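Cystathionine gamma-synthase (Xanthomonas oryzae pv. oryzae KACC 10331, PDB 6LD7) probably catalyses the pyridoxal-phosphate-dependent joining of cysteine to an activated homoserine ester, making cystathionine for methionine biosynthesis. Local coordinates at residues L162-L167 and Y287-A292; A281-V286 and M311-E316; L329-L334 and L384-A389. The protein carries 1 engineered substitution. One frame throughout, in Å; residues are numbered along the deposited sequence.

Interactions 1 and 2 adjoin, with centres about 16 Å apart, and share strand 283-287: interaction 2 pairs it with strand 310-315, and interaction 1 takes up the loop that follows Tyr-287. Interactions 2 and 3 serve the same five-stranded sheet, and their nearest atoms are about 5 Å apart. Their chemistry follows their place. Interaction 1, a mostly buried seam between two loops, has no hydrogen bond between its segments and relies on aliphatic contacts and an arginine at a tyrosine ring edge. Interaction 2 is backbone pairing, buried on the side of Val-283 and Phe-313 and open toward solvent at Asn-284 and Gln-285. In interaction 3 a buried helix carboxylate, Asp-386, holds two backbone N-H groups, at Arg-330 and Tyr-331.

Interaction 1. Residues L162-L167 and Y287-A292; sequences LRITDL and YFPGLA
Leu-162 and Pro-289 are the centre of a loop-to-loop contact in a fold-type I pyridoxal phosphate enzyme. The loop of 162-167 follows strand 151-155 of the large seven-stranded sheet, whereas 287-292 leaves strand 283-287 of the smaller sheet, so the contact links the two sheet regions of the chain. The Leu-162 side chain can be followed outward. Leu-162 CB lies 4.0 Å from Pro-289 CG, already against the proline ring. With chi1 at -76°, CG stands anti to the carbonyl carbon and the branch divides its work. Leu-162 CD2 lies against the same ring, 3.7 Å from Pro-289 CD, while Leu-162 CD1 turns to the backbone and comes within 3.5 Å of Tyr-287 O. The two side chains cross at about a right angle. Ile-164 adds a second aliphatic contact from its own tip, Ile-164 CD1 being 3.9 Å from Pro-289 CG. One ring carbon of the proline is therefore touched by both residues. A type I beta turn from Phe-288 to Leu-291, closed by Leu-291 N to Phe-288 O at 3.2 Å, carries that proline. No hydrogen bond joins the segments. Tyr-287 sends its hydroxyl to Glu-314 on the neighbouring strand, and helix 297-303 packs on Ile-164 through Leu-299 and Ala-300. The chain of Arg-163 is bent at chi2 and chi3, which swings its guanidinium back to the tyrosine. The guanidinium and ring planes stand 56° apart, and Arg-163 NH2 meets the ring at its edge, 3.5 Å from Tyr-287 CD1.

Interaction 2. Residues A281-V286 and M311-E316; sequences AMVNQV and MSFELE
The ring of Phe-313 meets Val-283 obliquely, with Phe-313 CD2 4.1 Å from Val-283 CG1. Its chi1 of 77° sets the ring carbon CG between the backbone N and the carbonyl carbon, and the two side chains cross at about a right angle. The other pair of flat groups, the Asn-284 amide and the Glu-316 carboxylate, have planes 56° apart. Backbone bonds join the two segments along their length. Glu-316 N donates to Met-282 O at 2.9 Å with an almost straight N-H...O angle of 173°. Asn-284 N reaches Glu-314 O at 3.0 Å, and Glu-314 N returns to Gln-285 O at 2.9 Å. Glu-314 thus bonds to two successive residues, and Val-283 to Val-286 takes three steps against two from Leu-315 to Phe-313. This extra residue in an antiparallel pairing, with the chain turning a corner at Asn-284, is what a beta bulge produces. Met-282 closes the far end, with Met-282 CE 3.4 Å from Glu-316 O. On the buried side Val-283 and Leu-315 both rest on Leu-391 of helix 380-396, and Val-286 and Phe-313 pack on Leu-277 of helix 259-277. Strand 283-287 is an outermost strand of the chain's five-stranded sheet, and strand 310-315 pairs on its other side with strand 370-374.

Interaction 3. Residues L329-L334 and L384-A389; sequences LRYFTL and LIDLRA
The buried carboxylate of Asp-386 takes two successive backbone N-H groups, one on each oxygen. Tyr-331 N donates to Asp-386 OD2 at 2.7 Å, arriving from above the carboxylate plane, and Arg-330 N donates to Asp-386 OD1 at 2.8 Å on the syn lone pair, with an N-H...O angle of 177°. Two bonds to adjacent residues, from different directions, would restrict rotation of the carboxylate and fix the loop against the helix. Apolar side chains also touch the acid. Phe-332 brings its ring edge up to OD2, with Phe-332 CD1 3.5 Å from Asp-386 OD2 and the ring plane 20° from that of the carboxylate. Leu-329 CD2 comes to 3.9 Å from Asp-386 OD2. Tyr-331 CD2 lies 3.9 Å from Asp-386 CB. The next helix residue adds a CH-pi contact: Leu-387 CD2 sits 4.2 Å from the centroid of the Phe-332 ring, off-centre and 30° from the ring normal. Phe-332 also packs on Ile-345 of strand 344-346, and Leu-387 on Ile-273 and Leu-276 of helix 259-277. Thr-333 and Leu-334 form strand 333-334, outermost of the sheet within this chain, where Thr-333 OG1 hydrogen-bonds to Arg-22 of a second subunit and Leu-334 makes backbone bonds with a third. The arrangement is that of a helix packed on a small sheet near the C-terminus of a fold-type I enzyme, beside a subunit interface of the tetramer.

Interaction 1. Residues L162-L167 and Y287-A292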
ATOM      1  N   LEU C 162      35.509  -7.662  -3.322  1.00 27.11           N
ATOM      2  CA  LEU C 162      35.186  -7.727  -4.775  1.00 28.08           C
ATOM      3  C   LEU C 162      36.120  -8.701  -5.498  1.00 30.01           C
ATOM      4  O   LEU C 162      36.470  -8.418  -6.603  1.00 28.95           O
ATOM      5  CB  LEU C 162      35.237  -6.270  -5.287  1.00 30.50           C
ATOM      6  CG  LEU C 162      33.959  -5.583  -4.814  1.00 35.17           C
ATOM      7  CD1 LEU C 162      34.134  -4.500  -3.827  1.00 40.88           C
ATOM      8  CD2 LEU C 162      33.026  -5.307  -5.923  1.00 39.12           C
ATOM      9  N   ARG C 163      36.341  -9.877  -4.940  1.00 27.62           N
ATOM     10  CA  ARG C 163      37.006 -11.018  -5.640  1.00 31.16           C
ATOM     11  C   ARG C 163      36.069 -11.528  -6.703  1.00 28.74           C
ATOM     12  O   ARG C 163      34.828 -11.627  -6.480  1.00 27.46           O
ATOM     13  CB  ARG C 163      37.402 -12.172  -4.693  1.00 36.65           C
ATOM     14  CG  ARG C 163      38.184 -11.758  -3.443  1.00 39.83           C
ATOM     15  CD  ARG C 163      39.649 -11.548  -3.765  1.00 50.46           C
ATOM     16  NE  ARG C 163      39.971 -10.184  -4.012  1.00 57.03           N
ATOM     17  CZ  ARG C 163      40.942  -9.401  -3.440  1.00 57.59           C
ATOM     18  NH1 ARG C 163      41.795  -9.795  -2.493  1.00 48.21           N
ATOM     19  NH2 ARG C 163      41.023  -8.165  -3.905  1.00 52.15           N
ATOM     20  N   ILE C 164      36.637 -11.826  -7.856  1.00 27.06           N
ATOM     21  CA  ILE C 164      35.874 -12.321  -9.010  1.00 26.00           C
ATOM     22  C   ILE C 164      36.082 -13.813  -9.136  1.00 28.81           C
ATOM     23  O   ILE C 164      37.215 -14.258  -9.250  1.00 25.88           O
ATOM     24  CB  ILE C 164      36.337 -11.540 -10.226  1.00 28.62           C
ATOM     25  CG1 ILE C 164      36.351 -10.018  -9.983  1.00 28.71           C
ATOM     26  CG2 ILE C 164      35.519 -11.878 -11.439  1.00 28.56           C
ATOM     27  CD1 ILE C 164      35.002  -9.430  -9.766  1.00 31.08           C
ATOM     28  N   THR C 165      35.026 -14.589  -9.171  1.00 25.50           N
ATOM     29  CA  THR C 165      35.111 -16.009  -9.475  1.00 26.61           C
ATOM     30  C   THR C 165      34.809 -16.178 -10.944  1.00 28.29           C
ATOM     31  O   THR C 165      33.811 -15.585 -11.469  1.00 27.76           O
ATOM     32  CB  THR C 165      34.072 -16.792  -8.677  1.00 28.43           C
ATOM     33  OG1 THR C 165      34.282 -16.495  -7.297  1.00 26.36           O
ATOM     34  CG2 THR C 165      34.131 -18.263  -8.954  1.00 30.12           C
ATOM     35  N   ASP C 166      35.562 -17.076 -11.560  1.00 29.51           N
ATOM     36  CA  ASP C 166      35.456 -17.340 -13.010  1.00 30.17           C
ATOM     37  C   ASP C 166      34.326 -18.313 -13.229  1.00 28.23           C
ATOM     38  O   ASP C 166      34.438 -19.523 -12.923  1.00 28.89           O
ATOM     39  CB  ASP C 166      36.830 -17.766 -13.518  1.00 33.74           C
ATOM     40  CG  ASP C 166      36.865 -18.149 -14.985  1.00 35.57           C
ATOM     41  OD1 ASP C 166      35.758 -18.386 -15.631  1.00 30.91           O
ATOM     42  OD2 ASP C 166      38.005 -18.176 -15.466  1.00 39.11           O
ATOM     43  N   LEU C 167      33.200 -17.800 -13.683  1.00 30.14           N
ATOM     44  CA  LEU C 167      31.975 -18.624 -13.808  1.00 28.90           C
ATOM     45  C   LEU C 167      32.238 -19.819 -14.713  1.00 29.54           C
ATOM     46  O   LEU C 167      31.821 -20.964 -14.364  1.00 28.65           O
ATOM     47  CB  LEU C 167      30.818 -17.762 -14.338  1.00 27.85           C
ATOM     48  CG  LEU C 167      30.315 -16.698 -13.352  1.00 30.11           C
ATOM     49  CD1 LEU C 167      29.252 -15.834 -13.983  1.00 33.32           C
ATOM     50  CD2 LEU C 167      29.757 -17.366 -12.101  1.00 30.14           C
ATOM     51  N   TYR C 287      39.408  -1.614  -3.700  1.00 26.90           N
ATOM     52  CA  TYR C 287      38.885  -2.921  -4.121  1.00 28.40           C
ATOM     53  C   TYR C 287      37.719  -2.609  -5.050  1.00 28.09           C
ATOM     54  O   TYR C 287      36.666  -2.193  -4.569  1.00 27.42           O
ATOM     55  CB  TYR C 287      38.504  -3.765  -2.896  1.00 28.20           C
ATOM     56  CG  TYR C 287      39.638  -4.090  -1.961  1.00 28.99           C
ATOM     57  CD1 TYR C 287      40.529  -5.133  -2.215  1.00 31.69           C
ATOM     58  CD2 TYR C 287      39.858  -3.295  -0.845  1.00 29.51           C
ATOM     59  CE1 TYR C 287      41.624  -5.371  -1.376  1.00 34.06           C
ATOM     60  CE2 TYR C 287      40.911  -3.518   0.007  1.00 30.23           C
ATOM     61  CZ  TYR C 287      41.782  -4.570  -0.244  1.00 35.35           C
ATOM     62  OH  TYR C 287      42.749  -4.759   0.695  1.00 34.23           O
ATOM     63  N   PHE C 288      37.954  -2.675  -6.337  1.00 28.08           N
ATOM     64  CA  PHE C 288      36.956  -2.292  -7.373  1.00 29.73           C
ATOM     65  C   PHE C 288      37.333  -2.952  -8.689  1.00 29.58           C
ATOM     66  O   PHE C 288      38.402  -2.708  -9.196  1.00 28.86           O
ATOM     67  CB  PHE C 288      36.865  -0.791  -7.613  1.00 28.07           C
ATOM     68  CG  PHE C 288      35.815  -0.388  -8.620  1.00 27.77           C
ATOM     69  CD1 PHE C 288      34.489  -0.704  -8.426  1.00 28.67           C
ATOM     70  CD2 PHE C 288      36.155   0.352  -9.757  1.00 27.40           C
ATOM     71  CE1 PHE C 288      33.525  -0.277  -9.339  1.00 30.07           C
ATOM     72  CE2 PHE C 288      35.197   0.762 -10.670  1.00 27.96           C
ATOM     73  CZ  PHE C 288      33.888   0.443 -10.471  1.00 30.61           C
ATOM     74  N   PRO C 289      36.441  -3.763  -9.263  1.00 30.24           N
ATOM     75  CA  PRO C 289      36.803  -4.566 -10.415  1.00 30.14           C
ATOM     76  C   PRO C 289      37.107  -3.717 -11.667  1.00 32.32           C
ATOM     77  O   PRO C 289      37.691  -4.237 -12.583  1.00 32.70           O
ATOM     78  CB  PRO C 289      35.579  -5.448 -10.605  1.00 29.76           C
ATOM     79  CG  PRO C 289      34.954  -5.533  -9.195  1.00 33.68           C
ATOM     80  CD  PRO C 289      35.121  -4.122  -8.678  1.00 31.75           C
ATOM     81  N   GLY C 290      36.644  -2.478 -11.685  1.00 30.25           N
ATOM     82  CA  GLY C 290      36.932  -1.495 -12.744  1.00 30.57           C
ATOM     83  C   GLY C 290      38.393  -1.114 -12.912  1.00 29.58           C
ATOM     84  O   GLY C 290      38.719  -0.564 -13.920  1.00 27.14           O
ATOM     85  N   LEU C 291      39.202  -1.220 -11.874  1.00 31.16           N
ATOM     86  CA  LEU C 291      40.576  -0.752 -11.856  1.00 31.46           C
ATOM     87  C   LEU C 291      41.409  -1.856 -12.479  1.00 31.21           C
ATOM     88  O   LEU C 291      41.273  -3.047 -12.100  1.00 29.94           O
ATOM     89  CB  LEU C 291      40.978  -0.496 -10.403  1.00 33.34           C
ATOM     90  CG  LEU C 291      40.321   0.718  -9.755  1.00 33.94           C
ATOM     91  CD1 LEU C 291      40.751   0.781  -8.300  1.00 37.43           C
ATOM     92  CD2 LEU C 291      40.663   2.005 -10.544  1.00 35.24           C
ATOM     93  N   ALA C 292      42.357  -1.461 -13.294  1.00 31.14           N
ATOM     94  CA  ALA C 292      43.191  -2.395 -14.077  1.00 34.29           C
ATOM     95  C   ALA C 292      44.108  -3.170 -13.161  1.00 31.30           C
ATOM     96  O   ALA C 292      44.496  -4.197 -13.556  1.00 38.28           O
ATOM     97  CB  ALA C 292      43.941  -1.607 -15.155  1.00 35.44           C
TER

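Interaction 2. Residues A281-V286 and M311-E316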
ATOM      1  N   ALA C 281      46.569  10.000  -1.552  1.00 36.26           N
ATOM      2  CA  ALA C 281      47.575   9.834  -0.484  1.00 42.62           C
ATOM      3  C   ALA C 281      46.948   9.196   0.756  1.00 39.50           C
ATOM      4  O   ALA C 281      47.648   8.586   1.473  1.00 40.38           O
ATOM      5  CB  ALA C 281      48.200  11.208  -0.172  1.00 40.78           C
ATOM      6  N   MET C 282      45.669   9.390   1.053  1.00 39.99           N
ATOM      7  CA  MET C 282      45.095   8.873   2.319  1.00 37.38           C
ATOM      8  C   MET C 282      44.566   7.445   2.123  1.00 37.52           C
ATOM      9  O   MET C 282      44.020   6.898   3.063  1.00 38.27           O
ATOM     10  CB  MET C 282      43.971   9.806   2.780  1.00 38.78           C
ATOM     11  CG  MET C 282      44.483  11.102   3.408  1.00 40.86           C
ATOM     12  SD  MET C 282      45.501  10.661   4.862  1.00 41.83           S
ATOM     13  CE  MET C 282      44.309   9.906   5.963  1.00 46.01           C
ATOM     14  N   VAL C 283      44.665   6.873   0.923  1.00 34.28           N
ATOM     15  CA  VAL C 283      44.046   5.550   0.608  1.00 34.57           C
ATOM     16  C   VAL C 283      45.144   4.551   0.235  1.00 35.31           C
ATOM     17  O   VAL C 283      45.799   4.794  -0.773  1.00 34.48           O
ATOM     18  CB  VAL C 283      43.053   5.711  -0.553  1.00 33.41           C
ATOM     19  CG1 VAL C 283      42.428   4.391  -0.929  1.00 35.18           C
ATOM     20  CG2 VAL C 283      41.967   6.707  -0.244  1.00 35.61           C
ATOM     21  N   ASN C 284      45.308   3.485   1.000  1.00 37.33           N
ATOM     22  CA  ASN C 284      46.335   2.435   0.799  1.00 40.89           C
ATOM     23  C   ASN C 284      45.889   1.471  -0.278  1.00 39.32           C
ATOM     24  O   ASN C 284      46.743   0.973  -0.900  1.00 36.78           O
ATOM     25  CB  ASN C 284      46.628   1.632   2.085  1.00 47.01           C
ATOM     26  CG  ASN C 284      47.135   2.553   3.184  1.00 52.87           C
ATOM     27  OD1 ASN C 284      47.715   3.613   2.918  1.00 53.60           O
ATOM     28  ND2 ASN C 284      46.882   2.211   4.428  1.00 54.96           N
ATOM     29  N   GLN C 285      44.597   1.193  -0.456  1.00 35.98           N
ATOM     30  CA  GLN C 285      44.147   0.192  -1.464  1.00 34.00           C
ATOM     31  C   GLN C 285      42.688   0.453  -1.819  1.00 33.64           C
ATOM     32  O   GLN C 285      41.834   0.867  -0.907  1.00 33.34           O
ATOM     33  CB  GLN C 285      44.309  -1.188  -0.826  1.00 37.76           C
ATOM     34  CG  GLN C 285      44.052  -2.344  -1.717  1.00 47.32           C
ATOM     35  CD  GLN C 285      45.027  -2.406  -2.859  1.00 51.39           C
ATOM     36  OE1 GLN C 285      46.218  -2.329  -2.640  1.00 56.11           O
ATOM     37  NE2 GLN C 285      44.505  -2.443  -4.068  1.00 55.17           N
ATOM     38  N   VAL C 286      42.347   0.169  -3.063  1.00 31.67           N
ATOM     39  CA  VAL C 286      40.956   0.234  -3.541  1.00 31.68           C
ATOM     40  C   VAL C 286      40.593  -1.149  -4.055  1.00 31.53           C
ATOM     41  O   VAL C 286      41.405  -1.723  -4.786  1.00 33.33           O
ATOM     42  CB  VAL C 286      40.771   1.274  -4.631  1.00 30.40           C
ATOM     43  CG1 VAL C 286      39.294   1.337  -5.041  1.00 29.70           C
ATOM     44  CG2 VAL C 286      41.215   2.614  -4.150  1.00 33.58           C
ATOM     45  N   MET C 311      32.258  -0.808  -3.986  1.00 29.03           N
ATOM     46  CA  MET C 311      33.706  -0.812  -3.815  1.00 30.94           C
ATOM     47  C   MET C 311      34.038  -0.643  -2.334  1.00 29.23           C
ATOM     48  O   MET C 311      33.194  -0.206  -1.509  1.00 29.46           O
ATOM     49  CB  MET C 311      34.348   0.303  -4.662  1.00 31.50           C
ATOM     50  CG  MET C 311      34.219   1.657  -4.109  1.00 33.47           C
ATOM     51  SD  MET C 311      35.025   2.902  -5.230  1.00 36.06           S
ATOM     52  CE  MET C 311      34.032   2.700  -6.706  1.00 31.46           C
ATOM     53  N   SER C 312      35.246  -1.033  -2.016  1.00 28.68           N
ATOM     54  CA  SER C 312      35.882  -0.836  -0.702  1.00 28.99           C
ATOM     55  C   SER C 312      37.220  -0.157  -0.875  1.00 28.07           C
ATOM     56  O   SER C 312      37.830  -0.331  -1.914  1.00 31.85           O
ATOM     57  CB  SER C 312      36.035  -2.181   0.011  1.00 28.52           C
ATOM     58  OG  SER C 312      34.750  -2.646   0.314  1.00 30.32           O
ATOM     59  N   PHE C 313      37.723   0.436   0.202  1.00 29.83           N
ATOM     60  CA  PHE C 313      39.022   1.101   0.243  1.00 30.53           C
ATOM     61  C   PHE C 313      39.512   1.142   1.699  1.00 30.64           C
ATOM     62  O   PHE C 313      38.704   1.199   2.666  1.00 31.99           O
ATOM     63  CB  PHE C 313      38.907   2.468  -0.476  1.00 29.92           C
ATOM     64  CG  PHE C 313      38.224   3.551   0.311  1.00 28.54           C
ATOM     65  CD1 PHE C 313      36.864   3.650   0.309  1.00 29.70           C
ATOM     66  CD2 PHE C 313      38.940   4.363   1.165  1.00 30.72           C
ATOM     67  CE1 PHE C 313      36.210   4.580   1.083  1.00 31.05           C
ATOM     68  CE2 PHE C 313      38.294   5.323   1.930  1.00 31.68           C
ATOM     69  CZ  PHE C 313      36.935   5.455   1.853  1.00 31.98           C
ATOM     70  N   GLU C 314      40.817   1.001   1.855  1.00 29.55           N
ATOM     71  CA  GLU C 314      41.537   1.088   3.153  1.00 34.19           C
ATOM     72  C   GLU C 314      42.031   2.502   3.350  1.00 32.48           C
ATOM     73  O   GLU C 314      42.780   2.983   2.514  1.00 34.61           O
ATOM     74  CB  GLU C 314      42.712   0.134   3.164  1.00 37.33           C
ATOM     75  CG  GLU C 314      42.223  -1.271   3.348  1.00 46.63           C
ATOM     76  CD  GLU C 314      43.276  -2.330   3.162  1.00 51.63           C
ATOM     77  OE1 GLU C 314      42.865  -3.527   3.022  1.00 41.54           O
ATOM     78  OE2 GLU C 314      44.498  -1.933   3.185  1.00 56.01           O
ATOM     79  N   LEU C 315      41.508   3.154   4.360  1.00 32.38           N
ATOM     80  CA  LEU C 315      41.902   4.529   4.728  1.00 36.53           C
ATOM     81  C   LEU C 315      43.113   4.408   5.646  1.00 39.20           C
ATOM     82  O   LEU C 315      43.168   3.480   6.424  1.00 43.49           O
ATOM     83  CB  LEU C 315      40.698   5.155   5.417  1.00 35.28           C
ATOM     84  CG  LEU C 315      40.854   6.586   5.846  1.00 38.11           C
ATOM     85  CD1 LEU C 315      40.924   7.480   4.641  1.00 37.23           C
ATOM     86  CD2 LEU C 315      39.646   6.941   6.692  1.00 40.44           C
ATOM     87  N   GLU C 316      44.114   5.196   5.373  1.00 44.13           N
ATOM     88  CA  GLU C 316      45.341   5.379   6.175  1.00 48.56           C
ATOM     89  C   GLU C 316      44.934   5.967   7.535  1.00 45.33           C
ATOM     90  O   GLU C 316      44.083   6.907   7.589  1.00 44.09           O
ATOM     91  CB  GLU C 316      46.297   6.303   5.390  1.00 52.08           C
ATOM     92  CG  GLU C 316      47.642   6.466   6.068  1.00 64.33           C
ATOM     93  CD  GLU C 316      48.348   5.130   6.280  1.00 74.06           C
ATOM     94  OE1 GLU C 316      48.563   4.435   5.261  1.00 76.13           O
ATOM     95  OE2 GLU C 316      48.615   4.746   7.456  1.00 75.52           O
TER

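Interaction 3. Residues L329-L334 and L384-A389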
ATOM      1  N   LEU C 329      30.000  13.102   6.889  1.00 36.85           N
ATOM      2  CA  LEU C 329      29.560  12.776   5.511  1.00 34.50           C
ATOM      3  C   LEU C 329      28.127  13.257   5.311  1.00 36.78           C
ATOM      4  O   LEU C 329      27.287  12.955   6.168  1.00 37.81           O
ATOM      5  CB  LEU C 329      29.638  11.264   5.342  1.00 37.37           C
ATOM      6  CG  LEU C 329      31.055  10.717   5.206  1.00 34.59           C
ATOM      7  CD1 LEU C 329      30.993   9.210   5.168  1.00 36.75           C
ATOM      8  CD2 LEU C 329      31.744  11.261   3.971  1.00 35.03           C
ATOM      9  N   ARG C 330      27.848  14.058   4.294  1.00 32.61           N
ATOM     10  CA  ARG C 330      26.473  14.570   4.051  1.00 36.55           C
ATOM     11  C   ARG C 330      25.682  13.683   3.092  1.00 33.64           C
ATOM     12  O   ARG C 330      24.448  13.716   3.133  1.00 34.86           O
ATOM     13  CB  ARG C 330      26.558  15.989   3.507  1.00 43.69           C
ATOM     14  CG  ARG C 330      27.465  16.915   4.325  1.00 52.85           C
ATOM     15  CD  ARG C 330      27.463  18.340   3.733  1.00 62.45           C
ATOM     16  NE  ARG C 330      26.141  18.895   4.044  1.00 77.24           N
ATOM     17  CZ  ARG C 330      25.181  19.311   3.188  1.00 82.57           C
ATOM     18  NH1 ARG C 330      25.349  19.368   1.876  1.00 78.18           N
ATOM     19  NH2 ARG C 330      24.025  19.714   3.683  1.00 86.83           N
ATOM     20  N   TYR C 331      26.324  12.860   2.271  1.00 31.44           N
ATOM     21  CA  TYR C 331      25.585  12.192   1.165  1.00 32.64           C
ATOM     22  C   TYR C 331      25.800  10.684   1.200  1.00 33.10           C
ATOM     23  O   TYR C 331      25.305  10.004   0.316  1.00 41.04           O
ATOM     24  CB  TYR C 331      25.956  12.811  -0.195  1.00 34.36           C
ATOM     25  CG  TYR C 331      25.838  14.307  -0.243  1.00 33.34           C
ATOM     26  CD1 TYR C 331      24.676  14.970   0.166  1.00 35.66           C
ATOM     27  CD2 TYR C 331      26.854  15.048  -0.796  1.00 34.78           C
ATOM     28  CE1 TYR C 331      24.579  16.356   0.127  1.00 37.08           C
ATOM     29  CE2 TYR C 331      26.789  16.429  -0.842  1.00 35.41           C
ATOM     30  CZ  TYR C 331      25.660  17.078  -0.383  1.00 37.31           C
ATOM     31  OH  TYR C 331      25.690  18.421  -0.540  1.00 44.97           O
ATOM     32  N   PHE C 332      26.468  10.153   2.214  1.00 32.10           N
ATOM     33  CA  PHE C 332      26.623   8.694   2.428  1.00 30.54           C
ATOM     34  C   PHE C 332      26.036   8.398   3.809  1.00 33.39           C
ATOM     35  O   PHE C 332      26.496   8.966   4.773  1.00 36.34           O
ATOM     36  CB  PHE C 332      28.088   8.265   2.400  1.00 28.91           C
ATOM     37  CG  PHE C 332      28.780   8.321   1.056  1.00 29.76           C
ATOM     38  CD1 PHE C 332      29.194   9.539   0.512  1.00 30.03           C
ATOM     39  CD2 PHE C 332      28.844   7.206   0.251  1.00 30.74           C
ATOM     40  CE1 PHE C 332      29.780   9.602  -0.731  1.00 29.13           C
ATOM     41  CE2 PHE C 332      29.425   7.268  -1.012  1.00 31.83           C
ATOM     42  CZ  PHE C 332      29.859   8.473  -1.505  1.00 29.57           C
ATOM     43  N   THR C 333      25.004   7.598   3.892  1.00 33.40           N
ATOM     44  CA  THR C 333      24.376   7.213   5.183  1.00 32.23           C
ATOM     45  C   THR C 333      25.131   6.005   5.709  1.00 32.13           C
ATOM     46  O   THR C 333      25.259   5.025   4.962  1.00 31.37           O
ATOM     47  CB  THR C 333      22.895   6.918   4.932  1.00 33.53           C
ATOM     48  OG1 THR C 333      22.339   8.117   4.420  1.00 32.54           O
ATOM     49  CG2 THR C 333      22.100   6.561   6.157  1.00 32.75           C
ATOM     50  N   LEU C 334      25.518   6.058   6.975  1.00 29.82           N
ATOM     51  CA  LEU C 334      26.135   4.955   7.697  1.00 27.95           C
ATOM     52  C   LEU C 334      25.083   3.915   7.984  1.00 29.86           C
ATOM     53  O   LEU C 334      24.189   4.114   8.891  1.00 30.22           O
ATOM     54  CB  LEU C 334      26.852   5.536   8.917  1.00 29.76           C
ATOM     55  CG  LEU C 334      27.636   4.521   9.750  1.00 32.29           C
ATOM     56  CD1 LEU C 334      28.906   4.064   9.001  1.00 35.13           C
ATOM     57  CD2 LEU C 334      27.996   5.156  11.116  1.00 34.56           C
ATOM     58  N   LEU C 384      31.704  13.421  -4.863  1.00 32.47           N
ATOM     59  CA  LEU C 384      33.180  13.673  -4.828  1.00 31.23           C
ATOM     60  C   LEU C 384      33.553  14.786  -3.821  1.00 30.54           C
ATOM     61  O   LEU C 384      34.522  14.631  -3.062  1.00 29.67           O
ATOM     62  CB  LEU C 384      33.670  14.050  -6.213  1.00 33.67           C
ATOM     63  CG  LEU C 384      33.605  12.970  -7.281  1.00 34.80           C
ATOM     64  CD1 LEU C 384      33.918  13.600  -8.625  1.00 36.89           C
ATOM     65  CD2 LEU C 384      34.581  11.869  -7.000  1.00 33.48           C
ATOM     66  N   ILE C 385      32.769  15.830  -3.725  1.00 30.84           N
ATOM     67  CA  ILE C 385      33.008  16.899  -2.704  1.00 33.60           C
ATOM     68  C   ILE C 385      32.914  16.273  -1.303  1.00 35.86           C
ATOM     69  O   ILE C 385      33.842  16.439  -0.460  1.00 37.92           O
ATOM     70  CB  ILE C 385      31.961  18.003  -2.900  1.00 33.40           C
ATOM     71  CG1 ILE C 385      32.254  18.822  -4.174  1.00 32.27           C
ATOM     72  CG2 ILE C 385      31.867  18.867  -1.632  1.00 33.44           C
ATOM     73  CD1 ILE C 385      31.048  19.708  -4.561  1.00 31.25           C
ATOM     74  N   ASP C 386      31.889  15.453  -1.082  1.00 33.43           N
ATOM     75  CA  ASP C 386      31.714  14.758   0.220  1.00 33.08           C
ATOM     76  C   ASP C 386      32.909  13.864   0.532  1.00 31.39           C
ATOM     77  O   ASP C 386      33.420  13.955   1.695  1.00 29.55           O
ATOM     78  CB  ASP C 386      30.407  13.973   0.231  1.00 36.65           C
ATOM     79  CG  ASP C 386      29.709  13.844   1.588  1.00 39.80           C
ATOM     80  OD1 ASP C 386      29.881  14.751   2.468  1.00 39.78           O
ATOM     81  OD2 ASP C 386      28.955  12.832   1.743  1.00 39.28           O
ATOM     82  N   LEU C 387      33.382  13.049  -0.418  1.00 31.29           N
ATOM     83  CA  LEU C 387      34.539  12.161  -0.125  1.00 31.51           C
ATOM     84  C   LEU C 387      35.846  12.947   0.073  1.00 33.50           C
ATOM     85  O   LEU C 387      36.671  12.578   0.998  1.00 31.13           O
ATOM     86  CB  LEU C 387      34.695  11.104  -1.206  1.00 33.22           C
ATOM     87  CG  LEU C 387      33.542  10.121  -1.322  1.00 35.60           C
ATOM     88  CD1 LEU C 387      33.657   9.347  -2.609  1.00 35.62           C
ATOM     89  CD2 LEU C 387      33.473   9.175  -0.133  1.00 37.34           C
ATOM     90  N   ARG C 388      36.129  13.927  -0.786  1.00 34.64           N
ATOM     91  CA  ARG C 388      37.290  14.812  -0.528  1.00 34.35           C
ATOM     92  C   ARG C 388      37.219  15.392   0.879  1.00 32.79           C
ATOM     93  O   ARG C 388      38.240  15.484   1.492  1.00 32.23           O
ATOM     94  CB  ARG C 388      37.357  16.003  -1.487  1.00 37.09           C
ATOM     95  CG  ARG C 388      37.788  15.605  -2.886  1.00 38.76           C
ATOM     96  CD  ARG C 388      38.086  16.882  -3.693  1.00 40.16           C
ATOM     97  NE  ARG C 388      37.877  16.388  -4.998  1.00 49.40           N
ATOM     98  CZ  ARG C 388      36.827  16.613  -5.793  1.00 42.05           C
ATOM     99  NH1 ARG C 388      35.885  17.499  -5.546  1.00 42.60           N
ATOM    100  NH2 ARG C 388      36.808  15.941  -6.906  1.00 47.54           N
ATOM    101  N   ALA C 389      36.090  15.895   1.373  1.00 34.66           N
ATOM    102  CA  ALA C 389      36.109  16.524   2.731  1.00 34.85           C
ATOM    103  C   ALA C 389      36.291  15.399   3.773  1.00 36.25           C
ATOM    104  O   ALA C 389      36.992  15.582   4.799  1.00 37.91           O
ATOM    105  CB  ALA C 389      34.884  17.406   2.960  1.00 35.30           C
TER